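Long-range contact in mannan endo-1,4-beta-mannosidase (Bacillus subtilis, PDB 3CBW), which hydrolyses internal beta-1,4-mannosidic linkages of mannan, galactomannan and glucomannan and takes part in glucomannan breakdown: residues 29-43 and 327-341. The protein carries 3 engineered substitutions. Residues are numbered along the deposited sequence; the frame is centred on the assembly and turned at random.
Sequences WLAHLPNRTENRVLS and WTLNKGEIWNGDSLT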
ATOM      1  N   TRP A  29      -2.410   0.630  17.567  1.00  8.77           N
ATOM      2  CA  TRP A  29      -2.393  -0.823  17.662  1.00  8.75           C
ATOM      3  C   TRP A  29      -1.383  -1.438  16.682  1.00  8.87           C
ATOM      4  O   TRP A  29      -0.567  -2.279  17.065  1.00  8.61           O
ATOM      5  CB  TRP A  29      -3.809  -1.342  17.443  1.00  9.19           C
ATOM      6  CG  TRP A  29      -3.987  -2.820  17.562  1.00  9.20           C
ATOM      7  CD1 TRP A  29      -4.251  -3.533  18.700  1.00  9.64           C
ATOM      8  CD2 TRP A  29      -3.958  -3.770  16.492  1.00  8.74           C
ATOM      9  NE1 TRP A  29      -4.377  -4.866  18.397  1.00  9.44           N
ATOM     10  CE2 TRP A  29      -4.218  -5.036  17.048  1.00  8.91           C
ATOM     11  CE3 TRP A  29      -3.760  -3.668  15.104  1.00  8.28           C
ATOM     12  CZ2 TRP A  29      -4.242  -6.198  16.280  1.00  9.71           C
ATOM     13  CZ3 TRP A  29      -3.800  -4.814  14.338  1.00  9.53           C
ATOM     14  CH2 TRP A  29      -4.039  -6.066  14.926  1.00  9.90           C
ATOM     15  N   LEU A  30      -1.412  -1.000  15.425  1.00  8.46           N
ATOM     16  CA  LEU A  30      -0.470  -1.505  14.419  1.00  8.39           C
ATOM     17  C   LEU A  30       0.978  -1.263  14.854  1.00  8.28           C
ATOM     18  O   LEU A  30       1.813  -2.165  14.768  1.00  8.89           O
ATOM     19  CB  LEU A  30      -0.718  -0.845  13.052  1.00  8.08           C
ATOM     20  CG  LEU A  30      -1.959  -1.294  12.272  1.00  8.51           C
ATOM     21  CD1 LEU A  30      -2.151  -0.355  11.085  1.00 10.42           C
ATOM     22  CD2 LEU A  30      -1.847  -2.745  11.797  1.00  9.58           C
ATOM     23  N   ALA A  31       1.260  -0.057  15.340  1.00  8.58           N
ATOM     24  CA  ALA A  31       2.625   0.319  15.642  1.00  8.59           C
ATOM     25  C   ALA A  31       3.216  -0.531  16.757  1.00  8.89           C
ATOM     26  O   ALA A  31       4.434  -0.736  16.818  1.00  9.54           O
ATOM     27  CB  ALA A  31       2.691   1.773  16.023  1.00  9.05           C
ATOM     28  N   HIS A  32       2.356  -1.028  17.642  1.00  9.01           N
ATOM     29  CA  HIS A  32       2.818  -1.811  18.790  1.00  9.56           C
ATOM     30  C   HIS A  32       2.923  -3.317  18.548  1.00  9.76           C
ATOM     31  O   HIS A  32       3.373  -4.054  19.439  1.00  9.99           O
ATOM     32  CB  HIS A  32       1.934  -1.549  20.009  1.00  9.79           C
ATOM     33  CG  HIS A  32       2.189  -0.232  20.667  1.00 10.21           C
ATOM     34  ND1 HIS A  32       1.657   0.950  20.204  1.00 10.54           N
ATOM     35  CD2 HIS A  32       2.901   0.082  21.775  1.00 11.99           C
ATOM     36  CE1 HIS A  32       2.040   1.939  20.992  1.00 11.16           C
ATOM     37  NE2 HIS A  32       2.795   1.437  21.954  1.00 13.11           N
ATOM     38  N   LEU A  33       2.536  -3.794  17.367  1.00  9.04           N
ATOM     39  CA  LEU A  33       2.565  -5.234  17.106  1.00  9.23           C
ATOM     40  C   LEU A  33       3.926  -5.905  17.355  1.00  9.21           C
ATOM     41  O   LEU A  33       3.949  -7.008  17.899  1.00  9.69           O
ATOM     42  CB  LEU A  33       2.056  -5.550  15.696  1.00  9.18           C
ATOM     43  CG  LEU A  33       0.547  -5.337  15.503  1.00  9.13           C
ATOM     44  CD1 LEU A  33       0.193  -5.408  14.033  1.00  9.48           C
ATOM     45  CD2 LEU A  33      -0.288  -6.353  16.311  1.00 10.27           C
ATOM     46  N   PRO A  34       5.054  -5.274  16.955  1.00  9.35           N
ATOM     47  CA  PRO A  34       6.336  -5.979  17.162  1.00 10.44           C
ATOM     48  C   PRO A  34       6.739  -6.203  18.622  1.00 11.18           C
ATOM     49  O   PRO A  34       7.708  -6.917  18.879  1.00 12.02           O
ATOM     50  CB  PRO A  34       7.348  -5.066  16.458  1.00 10.75           C
ATOM     51  CG  PRO A  34       6.522  -4.298  15.449  1.00 10.50           C
ATOM     52  CD  PRO A  34       5.267  -4.012  16.222  1.00  9.78           C
ATOM     53  N   ASN A  35       6.013  -5.614  19.568  1.00 10.85           N
ATOM     54  CA  ASN A  35       6.258  -5.881  20.991  1.00 11.51           C
ATOM     55  C   ASN A  35       5.649  -7.193  21.475  1.00 11.41           C
ATOM     56  O   ASN A  35       5.953  -7.649  22.577  1.00 12.01           O
ATOM     57  CB  ASN A  35       5.740  -4.727  21.843  1.00 11.79           C
ATOM     58  CG  ASN A  35       6.417  -3.411  21.519  1.00 13.19           C
ATOM     59  OD1 ASN A  35       7.568  -3.375  21.083  1.00 14.86           O
ATOM     60  ND2 ASN A  35       5.703  -2.318  21.733  1.00 15.68           N
ATOM     61  N   ARG A  36       4.788  -7.796  20.663  1.00 10.70           N
ATOM     62  CA  ARG A  36       4.147  -9.058  21.014  1.00 11.09           C
ATOM     63  C   ARG A  36       5.101 -10.221  20.813  1.00 11.57           C
ATOM     64  O   ARG A  36       6.128 -10.079  20.146  1.00 11.65           O
ATOM     65  CB  ARG A  36       2.905  -9.287  20.152  1.00 10.38           C
ATOM     66  CG  ARG A  36       1.792  -8.286  20.363  1.00 10.72           C
ATOM     67  CD  ARG A  36       0.700  -8.551  19.358  1.00  9.58           C
ATOM     68  NE  ARG A  36      -0.533  -7.866  19.731  1.00 10.07           N
ATOM     69  CZ  ARG A  36      -1.731  -8.194  19.264  1.00 10.18           C
ATOM     70  NH1 ARG A  36      -1.858  -9.173  18.370  1.00 10.44           N
ATOM     71  NH2 ARG A  36      -2.806  -7.532  19.679  1.00 11.21           N
ATOM     72  N   THR A  37       4.721 -11.372  21.360  1.00 12.44           N
ATOM     73  CA  THR A  37       5.480 -12.607  21.166  1.00 13.82           C
ATOM     74  C   THR A  37       4.884 -13.485  20.065  1.00 14.25           C
ATOM     75  O   THR A  37       5.534 -14.424  19.598  1.00 15.12           O
ATOM     76  CB  THR A  37       5.565 -13.426  22.473  1.00 14.46           C
ATOM     77  OG1 THR A  37       4.245 -13.700  22.954  1.00 16.56           O
ATOM     78  CG2 THR A  37       6.338 -12.662  23.523  1.00 15.32           C
ATOM     79  N   GLU A  38       3.643 -13.195  19.676  1.00 14.31           N
ATOM     80  CA  GLU A  38       2.957 -13.915  18.608  1.00 14.84           C
ATOM     81  C   GLU A  38       1.927 -12.970  18.014  1.00 13.36           C
ATOM     82  O   GLU A  38       1.731 -11.880  18.555  1.00 12.57           O
ATOM     83  CB  GLU A  38       2.288 -15.190  19.146  1.00 15.83           C
ATOM     84  CG  GLU A  38       1.136 -14.967  20.114  1.00 18.22           C
ATOM     85  CD  GLU A  38       0.606 -16.275  20.667  1.00 21.16           C
ATOM     86  OE1 GLU A  38      -0.507 -16.691  20.272  1.00 25.49           O
ATOM     87  OE2 GLU A  38       1.319 -16.901  21.483  1.00 24.79           O
ATOM     88  N   ASN A  39       1.273 -13.373  16.923  1.00 12.34           N
ATOM     89  CA  ASN A  39       0.215 -12.548  16.310  1.00 12.28           C
ATOM     90  C   ASN A  39       0.686 -11.112  16.102  1.00 10.70           C
ATOM     91  O   ASN A  39       0.062 -10.153  16.562  1.00 10.56           O
ATOM     92  CB  ASN A  39      -1.056 -12.549  17.176  1.00 13.58           C
ATOM     93  CG  ASN A  39      -1.950 -13.759  16.932  1.00 17.86           C
ATOM     94  OD1 ASN A  39      -3.162 -13.695  17.148  1.00 23.01           O
ATOM     95  ND2 ASN A  39      -1.367 -14.858  16.485  1.00 19.07           N
ATOM     96  N   ARG A  40       1.796 -10.974  15.391  1.00  9.55           N
ATOM     97  CA  ARG A  40       2.486  -9.690  15.288  1.00  9.59           C
ATOM     98  C   ARG A  40       2.758  -9.227  13.858  1.00  8.84           C
ATOM     99  O   ARG A  40       3.341  -8.162  13.657  1.00  9.52           O
ATOM    100  CB  ARG A  40       3.774  -9.700  16.114  1.00 10.28           C
ATOM    101  CG  ARG A  40       4.690 -10.867  15.843  1.00 10.44           C
ATOM    102  CD  ARG A  40       5.890 -10.808  16.764  1.00 11.37           C
ATOM    103  NE  ARG A  40       6.866  -9.827  16.315  1.00 11.52           N
ATOM    104  CZ  ARG A  40       8.025  -9.596  16.917  1.00 11.68           C
ATOM    105  NH1 ARG A  40       8.330 -10.235  18.043  1.00 12.71           N
ATOM    106  NH2 ARG A  40       8.878  -8.731  16.393  1.00 12.27           N
ATOM    107  N   VAL A  41       2.335 -10.025  12.878  1.00  8.40           N
ATOM    108  CA  VAL A  41       2.468  -9.664  11.466  1.00  8.68           C
ATOM    109  C   VAL A  41       1.139  -9.942  10.792  1.00  8.14           C
ATOM    110  O   VAL A  41       0.732 -11.105  10.684  1.00  8.92           O
ATOM    111  CB  VAL A  41       3.581 -10.471  10.738  1.00  8.55           C
ATOM    112  CG1 VAL A  41       3.711 -10.007   9.293  1.00  9.41           C
ATOM    113  CG2 VAL A  41       4.915 -10.338  11.434  1.00  9.36           C
ATOM    114  N   LEU A  42       0.446  -8.891  10.354  1.00  7.95           N
ATOM    115  CA  LEU A  42      -0.807  -9.095   9.640  1.00  8.35           C
ATOM    116  C   LEU A  42      -0.560  -9.721   8.274  1.00  8.31           C
ATOM    117  O   LEU A  42       0.312  -9.278   7.534  1.00  8.36           O
ATOM    118  CB  LEU A  42      -1.567  -7.784   9.451  1.00  8.36           C
ATOM    119  CG  LEU A  42      -2.515  -7.370  10.576  1.00  8.78           C
ATOM    120  CD1 LEU A  42      -1.746  -7.064  11.843  1.00  9.74           C
ATOM    121  CD2 LEU A  42      -3.330  -6.165  10.164  1.00  9.64           C
ATOM    122  N   SER A  43      -1.343 -10.734   7.932  1.00  8.12           N
ATOM    123  CA  SER A  43      -1.371 -11.235   6.564  1.00  7.81           C
ATOM    124  C   SER A  43      -2.152 -10.276   5.670  1.00  7.39           C
ATOM    125  O   SER A  43      -2.951  -9.460   6.143  1.00  8.31           O
ATOM    126  CB  SER A  43      -1.990 -12.623   6.540  1.00  8.22           C
ATOM    127  OG  SER A  43      -3.302 -12.555   7.069  1.00  8.94           O
ATOM    128  N   TRP A 327       3.383 -16.171  14.406  1.00 11.18           N
ATOM    129  CA  TRP A 327       3.509 -14.726  14.201  1.00 10.70           C
ATOM    130  C   TRP A 327       2.402 -14.104  13.364  1.00 10.47           C
ATOM    131  O   TRP A 327       2.180 -12.896  13.457  1.00  9.81           O
ATOM    132  CB  TRP A 327       4.843 -14.406  13.553  1.00 11.63           C
ATOM    133  CG  TRP A 327       6.012 -14.384  14.494  1.00 12.26           C
ATOM    134  CD1 TRP A 327       6.273 -15.252  15.519  1.00 13.53           C
ATOM    135  CD2 TRP A 327       7.088 -13.446  14.475  1.00 11.77           C
ATOM    136  NE1 TRP A 327       7.449 -14.898  16.142  1.00 14.50           N
ATOM    137  CE2 TRP A 327       7.974 -13.800  15.515  1.00 12.93           C
ATOM    138  CE3 TRP A 327       7.395 -12.340  13.671  1.00 12.13           C
ATOM    139  CZ2 TRP A 327       9.144 -13.075  15.785  1.00 12.91           C
ATOM    140  CZ3 TRP A 327       8.554 -11.620  13.938  1.00 12.75           C
ATOM    141  CH2 TRP A 327       9.421 -11.997  14.983  1.00 12.71           C
ATOM    142  N   THR A 328       1.730 -14.905  12.546  1.00 10.36           N
ATOM    143  CA  THR A 328       0.808 -14.351  11.554  1.00 10.69           C
ATOM    144  C   THR A 328      -0.559 -14.051  12.163  1.00 11.16           C
ATOM    145  O   THR A 328      -1.170 -14.905  12.802  1.00 13.13           O
ATOM    146  CB  THR A 328       0.701 -15.299  10.359  1.00 10.55           C
ATOM    147  OG1 THR A 328       2.018 -15.547   9.862  1.00 11.18           O
ATOM    148  CG2 THR A 328      -0.144 -14.692   9.248  1.00 11.10           C
ATOM    149  N   LEU A 329      -1.027 -12.825  11.954  1.00 10.40           N
ATOM    150  CA  LEU A 329      -2.321 -12.386  12.430  1.00 10.16           C
ATOM    151  C   LEU A 329      -3.265 -12.282  11.235  1.00  9.43           C
ATOM    152  O   LEU A 329      -3.003 -11.534  10.284  1.00  9.59           O
ATOM    153  CB  LEU A 329      -2.145 -11.042  13.137  1.00 10.63           C
ATOM    154  CG  LEU A 329      -3.312 -10.474  13.937  1.00 10.59           C
ATOM    155  CD1 LEU A 329      -2.818  -9.453  14.956  1.00 12.12           C
ATOM    156  CD2 LEU A 329      -4.394  -9.873  13.039  1.00 11.34           C
ATOM    157  N   ASN A 330      -4.368 -13.025  11.296  1.00  9.53           N
ATOM    158  CA  ASN A 330      -5.295 -13.142  10.180  1.00  9.66           C
ATOM    159  C   ASN A 330      -6.612 -12.420  10.443  1.00  9.70           C
ATOM    160  O   ASN A 330      -6.834 -11.884  11.534  1.00 10.05           O
ATOM    161  CB  ASN A 330      -5.509 -14.622   9.858  1.00 10.24           C
ATOM    162  CG  ASN A 330      -4.224 -15.290   9.434  1.00 10.51           C
ATOM    163  OD1 ASN A 330      -3.470 -14.741   8.636  1.00 10.44           O
ATOM    164  ND2 ASN A 330      -3.947 -16.458   9.983  1.00 11.74           N
ATOM    165  N   LYS A 331      -7.462 -12.363   9.422  1.00  9.75           N
ATOM    166  CA  LYS A 331      -8.770 -11.743   9.544  1.00 10.44           C
ATOM    167  C   LYS A 331      -9.488 -12.311  10.765  1.00 10.89           C
ATOM    168  O   LYS A 331      -9.501 -13.527  10.976  1.00 11.57           O
ATOM    169  CB  LYS A 331      -9.588 -12.020   8.284  1.00 10.35           C
ATOM    170  CG  LYS A 331     -10.825 -11.146   8.137  1.00 11.01           C
ATOM    171  CD  LYS A 331     -11.697 -11.624   6.980  1.00 11.29           C
ATOM    172  CE  LYS A 331     -12.820 -10.628   6.664  1.00 11.42           C
ATOM    173  NZ  LYS A 331     -13.771 -11.212   5.663  1.00 12.96           N
ATOM    174  N   GLY A 332     -10.066 -11.419  11.563  1.00 11.11           N
ATOM    175  CA  GLY A 332     -10.786 -11.813  12.780  1.00 11.95           C
ATOM    176  C   GLY A 332      -9.942 -11.756  14.045  1.00 12.55           C
ATOM    177  O   GLY A 332     -10.459 -12.000  15.145  1.00 13.90           O
ATOM    178  N   GLU A 333      -8.649 -11.453  13.911  1.00 13.22           N
ATOM    179  CA  GLU A 333      -7.726 -11.430  15.058  1.00 13.77           C
ATOM    180  C   GLU A 333      -7.268 -10.019  15.448  1.00 13.95           C
ATOM    181  O   GLU A 333      -6.340  -9.860  16.245  1.00 14.22           O
ATOM    182  CB  GLU A 333      -6.522 -12.339  14.805  1.00 14.33           C
ATOM    183  CG  GLU A 333      -6.889 -13.794  14.589  1.00 16.78           C
ATOM    184  CD  GLU A 333      -5.669 -14.698  14.595  1.00 19.43           C
ATOM    185  OE1 GLU A 333      -4.842 -14.599  13.669  1.00 19.42           O
ATOM    186  OE2 GLU A 333      -5.530 -15.510  15.540  1.00 22.73           O
ATOM    187  N   ILE A 334      -7.927  -9.000  14.912  1.00 14.30           N
ATOM    188  CA  ILE A 334      -7.640  -7.612  15.280  1.00 14.81           C
ATOM    189  C   ILE A 334      -8.444  -7.306  16.538  1.00 15.26           C
ATOM    190  O   ILE A 334      -7.888  -6.901  17.559  1.00 13.90           O
ATOM    191  CB  ILE A 334      -7.985  -6.623  14.139  1.00 14.73           C
ATOM    192  CG1 ILE A 334      -7.164  -6.970  12.888  1.00 14.81           C
ATOM    193  CG2 ILE A 334      -7.715  -5.189  14.565  1.00 15.95           C
ATOM    194  CD1 ILE A 334      -7.552  -6.197  11.636  1.00 15.02           C
ATOM    195  N   TRP A 335      -9.754  -7.528  16.446  1.00 16.72           N
ATOM    196  CA  TRP A 335     -10.678  -7.371  17.563  1.00 18.49           C
ATOM    197  C   TRP A 335     -10.993  -8.731  18.157  1.00 18.85           C
ATOM    198  O   TRP A 335     -11.074  -9.735  17.442  1.00 19.86           O
ATOM    199  CB  TRP A 335     -11.982  -6.714  17.090  1.00 19.51           C
ATOM    200  CG  TRP A 335     -11.759  -5.455  16.308  1.00 21.17           C
ATOM    201  CD1 TRP A 335     -11.598  -5.347  14.953  1.00 21.24           C
ATOM    202  CD2 TRP A 335     -11.634  -4.128  16.834  1.00 22.61           C
ATOM    203  NE1 TRP A 335     -11.394  -4.031  14.606  1.00 23.00           N
ATOM    204  CE2 TRP A 335     -11.413  -3.261  15.740  1.00 22.54           C
ATOM    205  CE3 TRP A 335     -11.706  -3.583  18.124  1.00 22.00           C
ATOM    206  CZ2 TRP A 335     -11.250  -1.878  15.897  1.00 22.70           C
ATOM    207  CZ3 TRP A 335     -11.548  -2.207  18.279  1.00 22.37           C
ATOM    208  CH2 TRP A 335     -11.320  -1.373  17.171  1.00 23.00           C
ATOM    209  N   ASN A 336     -11.150  -8.757  19.474  1.00 18.61           N
ATOM    210  CA  ASN A 336     -11.702  -9.900  20.165  1.00 19.46           C
ATOM    211  C   ASN A 336     -13.121  -9.524  20.567  1.00 18.92           C
ATOM    212  O   ASN A 336     -13.354  -9.001  21.661  1.00 18.80           O
ATOM    213  CB  ASN A 336     -10.845 -10.248  21.384  1.00 20.61           C
ATOM    214  CG  ASN A 336     -11.361 -11.465  22.134  1.00 23.18           C
ATOM    215  OD1 ASN A 336     -12.177 -12.237  21.617  1.00 25.51           O
ATOM    216  ND2 ASN A 336     -10.881 -11.642  23.362  1.00 25.38           N
ATOM    217  N   GLY A 337     -14.068  -9.756  19.659  1.00 18.73           N
ATOM    218  CA  GLY A 337     -15.445  -9.323  19.858  1.00 18.42           C
ATOM    219  C   GLY A 337     -15.501  -7.816  20.034  1.00 18.00           C
ATOM    220  O   GLY A 337     -15.127  -7.064  19.138  1.00 18.13           O
ATOM    221  N   ASP A 338     -15.929  -7.371  21.211  1.00 17.46           N
ATOM    222  CA  ASP A 338     -16.113  -5.940  21.472  1.00 17.61           C
ATOM    223  C   ASP A 338     -14.878  -5.280  22.065  1.00 17.55           C
ATOM    224  O   ASP A 338     -14.904  -4.091  22.409  1.00 17.99           O
ATOM    225  CB  ASP A 338     -17.345  -5.691  22.362  1.00 17.88           C
ATOM    226  CG  ASP A 338     -17.251  -6.363  23.735  1.00 18.32           C
ATOM    227  OD1 ASP A 338     -16.181  -6.880  24.125  1.00 18.47           O
ATOM    228  OD2 ASP A 338     -18.278  -6.374  24.441  1.00 18.88           O
ATOM    229  N   SER A 339     -13.802  -6.048  22.184  1.00 17.36           N
ATOM    230  CA  SER A 339     -12.561  -5.511  22.712  1.00 17.18           C
ATOM    231  C   SER A 339     -11.449  -5.589  21.677  1.00 16.26           C
ATOM    232  O   SER A 339     -11.486  -6.391  20.734  1.00 15.72           O
ATOM    233  CB  SER A 339     -12.160  -6.234  24.001  1.00 17.82           C
ATOM    234  OG  SER A 339     -11.801  -7.578  23.733  1.00 20.19           O
ATOM    235  N   LEU A 340     -10.448  -4.744  21.853  1.00 15.24           N
ATOM    236  CA  LEU A 340      -9.288  -4.773  20.991  1.00 14.65           C
ATOM    237  C   LEU A 340      -8.300  -5.784  21.535  1.00 13.34           C
ATOM    238  O   LEU A 340      -8.138  -5.895  22.756  1.00 14.25           O
ATOM    239  CB  LEU A 340      -8.656  -3.387  20.963  1.00 14.53           C
ATOM    240  CG  LEU A 340      -7.506  -3.161  19.995  1.00 15.57           C
ATOM    241  CD1 LEU A 340      -7.938  -3.426  18.560  1.00 15.44           C
ATOM    242  CD2 LEU A 340      -7.001  -1.734  20.164  1.00 15.42           C
ATOM    243  N   THR A 341      -7.639  -6.540  20.651  1.00 13.03           N
ATOM    244  CA  THR A 341      -6.556  -7.409  21.127  1.00 12.57           C
ATOM    245  C   THR A 341      -5.403  -6.538  21.657  1.00 12.76           C
ATOM    246  O   THR A 341      -5.282  -5.369  21.278  1.00 12.16           O
ATOM    247  CB  THR A 341      -6.068  -8.400  20.058  1.00 12.02           C
ATOM    248  OG1 THR A 341      -5.600  -7.670  18.914  1.00 11.74           O
ATOM    249  CG2 THR A 341      -7.185  -9.380  19.648  1.00 11.77           C
TER
HETATM  250  O   HOH W   1      -4.207 -10.729  17.796  1.00 14.44           O
HETATM  251  O   HOH W   2      -2.888 -16.285  14.448  1.00 33.47           O
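Arg-40 lays its guanidinium flat over one face of the Trp-327 indole, planes 11° apart, with CZ 3.8 Å from the centroid of the six-membered ring in a cation-pi contact. CD meets the same ring in a CH-pi contact, and a bend at chi3 (-78°) carries NE and the guanidinium along it; NH2 is bonded to Pro-299 O. Beside the stack, Trp-327 O accepts from Arg-40 N and Val-41 N, which arrive from opposite faces of its carbonyl plane. The parallel pairing continues through Leu-329 N to Val-41 O (2.8 Å) and Ser-43 N to Leu-329 O; beyond it, Ser-43 OG donates to an in-plane lone pair of Asn-330 OD1 at 2.7 Å.

At the other end, Ile-334 CG2 and Leu-340 CD1 cover one face of the Trp-29 indole; Leu-33 CD2, from its own segment, sits off-centre over the opposite face. Leu-329 CD1 meets Trp-29 CH2 (3.6 Å), while its CD2 meets Leu-42. Trp-29 NE1 makes two weak bonds, to Thr-341 O and OG1. Arg-36 NH2 gives the straighter bond to this hydroxyl (2.9 Å, 161°) and also bonds Pro-342 O; the hydroxyl itself donates to Ile-334 O.

Strand 328-329 thus adds to the start of TIM-barrel strand 41-49, flanked also by 72-79 and 301-306. Helix 287-297 packs on Val-41, Trp-327 and Thr-328, while helix 21-32 brings Trp-29 against hairpin 335-340 and the residues flanking it.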